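Local coordinates for DNA repair protein RecO (Deinococcus radiodurans, PDB 1W3S) that is probably involved in DNA repair and recombination by the RecF pathway and carries a zinc ion in a four-cysteine site, at residues K33-A38 with N66-V71. Sequence-based numbering, arbitrary orientation.
Sequences KLKAIA and NDLASV
Ile-37 holds CG1 anti to its backbone N (chi1 -178°), which leaves the CG2 branch to meet CB of Leu-68 at 4.0 Å, while a chi2 of -170° in Leu-68 sets its CD1 anti to CA and toward Ile-37 CB, turning the CD2 branch to Lys-35. The two segments belong to the N-terminal, OB-type part of RecO, where strands 32-38 and 69-78 form the parallel pair in an otherwise antiparallel sheet. The parallel assignment rests on Ile-37, whose peptide N and O both bond to the neighbouring strand: Ile-37 N reaches Ala-69 O at 2.9 Å, and Val-71 N reaches Ile-37 O at 2.7 Å with an almost straight N-H...O angle of 179°. Ile-37 thus bridges to Ser-70, whose CA adds a C-H...O contact to the same Ile-37 carbonyl. Leu-68, from the loop before strand 69-78, crosses Ile-37 at about a right angle, and its CD2 lies 3.7 Å from both CB and CD of Lys-35; the lysine chain, bent at chi2, chi3 and chi4, curls round this methyl, with NZ coming to 3.9 Å as well. Beyond the pair, strand 32-38 continues the sheet through backbone bonds to strand 23-29, and Ser-70 is bonded to Tyr-61 on its far side. At the Val-71 end, CG2 of Val-71 lies 3.9 Å from Ala-36 CB and its CB 3.9 Å from Ala-38 CB.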
ATOM      1  N   LYS A  33       6.920   9.413   4.933  1.00 46.73           N
ATOM      2  CA  LYS A  33       8.040   8.516   4.716  1.00 46.87           C
ATOM      3  C   LYS A  33       9.281   9.108   5.342  1.00 46.89           C
ATOM      4  O   LYS A  33       9.467  10.316   5.316  1.00 46.71           O
ATOM      5  CB  LYS A  33       8.285   8.294   3.228  1.00 46.81           C
ATOM      6  CG  LYS A  33       8.035   6.876   2.746  1.00 47.97           C
ATOM      7  CD  LYS A  33       8.709   6.580   1.397  1.00 47.71           C
ATOM      8  CE  LYS A  33       7.813   6.949   0.213  1.00 48.94           C
ATOM      9  NZ  LYS A  33       8.510   6.747  -1.106  1.00 49.19           N
ATOM     10  N   LEU A  34      10.114   8.247   5.915  1.00 47.03           N
ATOM     11  CA  LEU A  34      11.399   8.638   6.456  1.00 46.83           C
ATOM     12  C   LEU A  34      12.441   7.620   6.051  1.00 46.52           C
ATOM     13  O   LEU A  34      12.349   6.463   6.436  1.00 45.87           O
ATOM     14  CB  LEU A  34      11.342   8.718   7.989  1.00 47.06           C
ATOM     15  CG  LEU A  34      12.688   9.006   8.677  1.00 47.33           C
ATOM     16  CD1 LEU A  34      13.193  10.416   8.350  1.00 47.56           C
ATOM     17  CD2 LEU A  34      12.580   8.802  10.172  1.00 47.20           C
ATOM     18  N   LYS A  35      13.444   8.071   5.302  1.00 46.75           N
ATOM     19  CA  LYS A  35      14.614   7.260   4.961  1.00 46.97           C
ATOM     20  C   LYS A  35      15.704   7.476   6.034  1.00 46.96           C
ATOM     21  O   LYS A  35      16.025   8.610   6.389  1.00 46.99           O
ATOM     22  CB  LYS A  35      15.123   7.672   3.577  1.00 47.32           C
ATOM     23  CG  LYS A  35      15.231   6.553   2.552  1.00 48.35           C
ATOM     24  CD  LYS A  35      16.280   5.502   2.955  1.00 50.12           C
ATOM     25  CE  LYS A  35      16.948   4.844   1.737  1.00 50.50           C
ATOM     26  NZ  LYS A  35      17.750   5.816   0.940  1.00 51.26           N
ATOM     27  N   ALA A  36      16.282   6.396   6.542  1.00 47.11           N
ATOM     28  CA  ALA A  36      17.218   6.484   7.667  1.00 47.39           C
ATOM     29  C   ALA A  36      18.328   5.430   7.612  1.00 47.61           C
ATOM     30  O   ALA A  36      18.223   4.450   6.872  1.00 47.08           O
ATOM     31  CB  ALA A  36      16.447   6.368   8.978  1.00 47.16           C
ATOM     32  N   ILE A  37      19.387   5.648   8.398  1.00 48.39           N
ATOM     33  CA  ILE A  37      20.498   4.691   8.528  1.00 49.11           C
ATOM     34  C   ILE A  37      20.911   4.470   9.985  1.00 49.80           C
ATOM     35  O   ILE A  37      21.016   5.406  10.768  1.00 49.70           O
ATOM     36  CB  ILE A  37      21.730   5.105   7.652  1.00 49.02           C
ATOM     37  CG1 ILE A  37      22.854   4.071   7.760  1.00 48.70           C
ATOM     38  CG2 ILE A  37      22.268   6.486   8.018  1.00 49.11           C
ATOM     39  CD1 ILE A  37      23.803   4.098   6.576  1.00 48.67           C
ATOM     40  N   ALA A  38      21.115   3.207  10.336  1.00 51.13           N
ATOM     41  CA  ALA A  38      21.634   2.831  11.638  1.00 52.31           C
ATOM     42  C   ALA A  38      23.024   2.222  11.449  1.00 53.31           C
ATOM     43  O   ALA A  38      23.152   1.113  10.943  1.00 53.18           O
ATOM     44  CB  ALA A  38      20.699   1.844  12.314  1.00 52.40           C
ATOM     45  N   ASN A  66      24.902  15.132   6.211  1.00 59.52           N
ATOM     46  CA  ASN A  66      24.436  13.754   5.996  1.00 59.79           C
ATOM     47  C   ASN A  66      23.042  13.764   5.424  1.00 59.95           C
ATOM     48  O   ASN A  66      22.098  14.137   6.109  1.00 60.29           O
ATOM     49  CB  ASN A  66      24.488  12.880   7.274  1.00 60.08           C
ATOM     50  CG  ASN A  66      24.515  13.690   8.570  1.00 60.75           C
ATOM     51  OD1 ASN A  66      23.515  14.278   8.977  1.00 61.09           O
ATOM     52  ND2 ASN A  66      25.666  13.692   9.234  1.00 61.32           N
ATOM     53  N   ASP A  67      22.919  13.353   4.162  1.00 60.19           N
ATOM     54  CA  ASP A  67      21.621  13.366   3.477  1.00 59.84           C
ATOM     55  C   ASP A  67      20.674  12.335   4.060  1.00 59.26           C
ATOM     56  O   ASP A  67      19.468  12.580   4.108  1.00 59.54           O
ATOM     57  CB  ASP A  67      21.767  13.157   1.961  1.00 60.73           C
ATOM     58  CG  ASP A  67      21.392  14.405   1.162  1.00 63.28           C
ATOM     59  OD1 ASP A  67      20.242  14.897   1.342  1.00 66.68           O
ATOM     60  OD2 ASP A  67      22.173  14.958   0.334  1.00 65.99           O
ATOM     61  N   LEU A  68      21.207  11.198   4.505  1.00 57.92           N
ATOM     62  CA  LEU A  68      20.395  10.240   5.244  1.00 57.07           C
ATOM     63  C   LEU A  68      20.402  10.581   6.722  1.00 56.27           C
ATOM     64  O   LEU A  68      21.468  10.809   7.296  1.00 56.41           O
ATOM     65  CB  LEU A  68      20.892   8.800   5.058  1.00 57.19           C
ATOM     66  CG  LEU A  68      20.291   7.992   3.913  1.00 56.73           C
ATOM     67  CD1 LEU A  68      20.729   6.552   4.052  1.00 56.77           C
ATOM     68  CD2 LEU A  68      18.783   8.087   3.886  1.00 56.65           C
ATOM     69  N   ALA A  69      19.211  10.599   7.325  1.00 55.24           N
ATOM     70  CA  ALA A  69      19.063  10.780   8.756  1.00 54.51           C
ATOM     71  C   ALA A  69      19.676   9.585   9.456  1.00 53.91           C
ATOM     72  O   ALA A  69      19.599   8.465   8.965  1.00 53.77           O
ATOM     73  CB  ALA A  69      17.612  10.922   9.119  1.00 54.40           C
ATOM     74  N   SER A  70      20.298   9.822  10.604  1.00 53.41           N
ATOM     75  CA  SER A  70      21.053   8.787  11.284  1.00 53.22           C
ATOM     76  C   SER A  70      20.342   8.364  12.558  1.00 52.77           C
ATOM     77  O   SER A  70      20.030   9.188  13.398  1.00 52.75           O
ATOM     78  CB  SER A  70      22.472   9.271  11.592  1.00 53.07           C
ATOM     79  OG  SER A  70      23.324   8.171  11.867  1.00 53.21           O
ATOM     80  N   VAL A  71      20.105   7.065  12.695  1.00 52.54           N
ATOM     81  CA  VAL A  71      19.378   6.520  13.834  1.00 52.73           C
ATOM     82  C   VAL A  71      20.273   6.488  15.079  1.00 52.57           C
ATOM     83  O   VAL A  71      21.293   5.802  15.114  1.00 52.36           O
ATOM     84  CB  VAL A  71      18.825   5.092  13.507  1.00 52.37           C
ATOM     85  CG1 VAL A  71      18.201   4.451  14.721  1.00 52.81           C
ATOM     86  CG2 VAL A  71      17.814   5.154  12.367  1.00 52.30           C
TER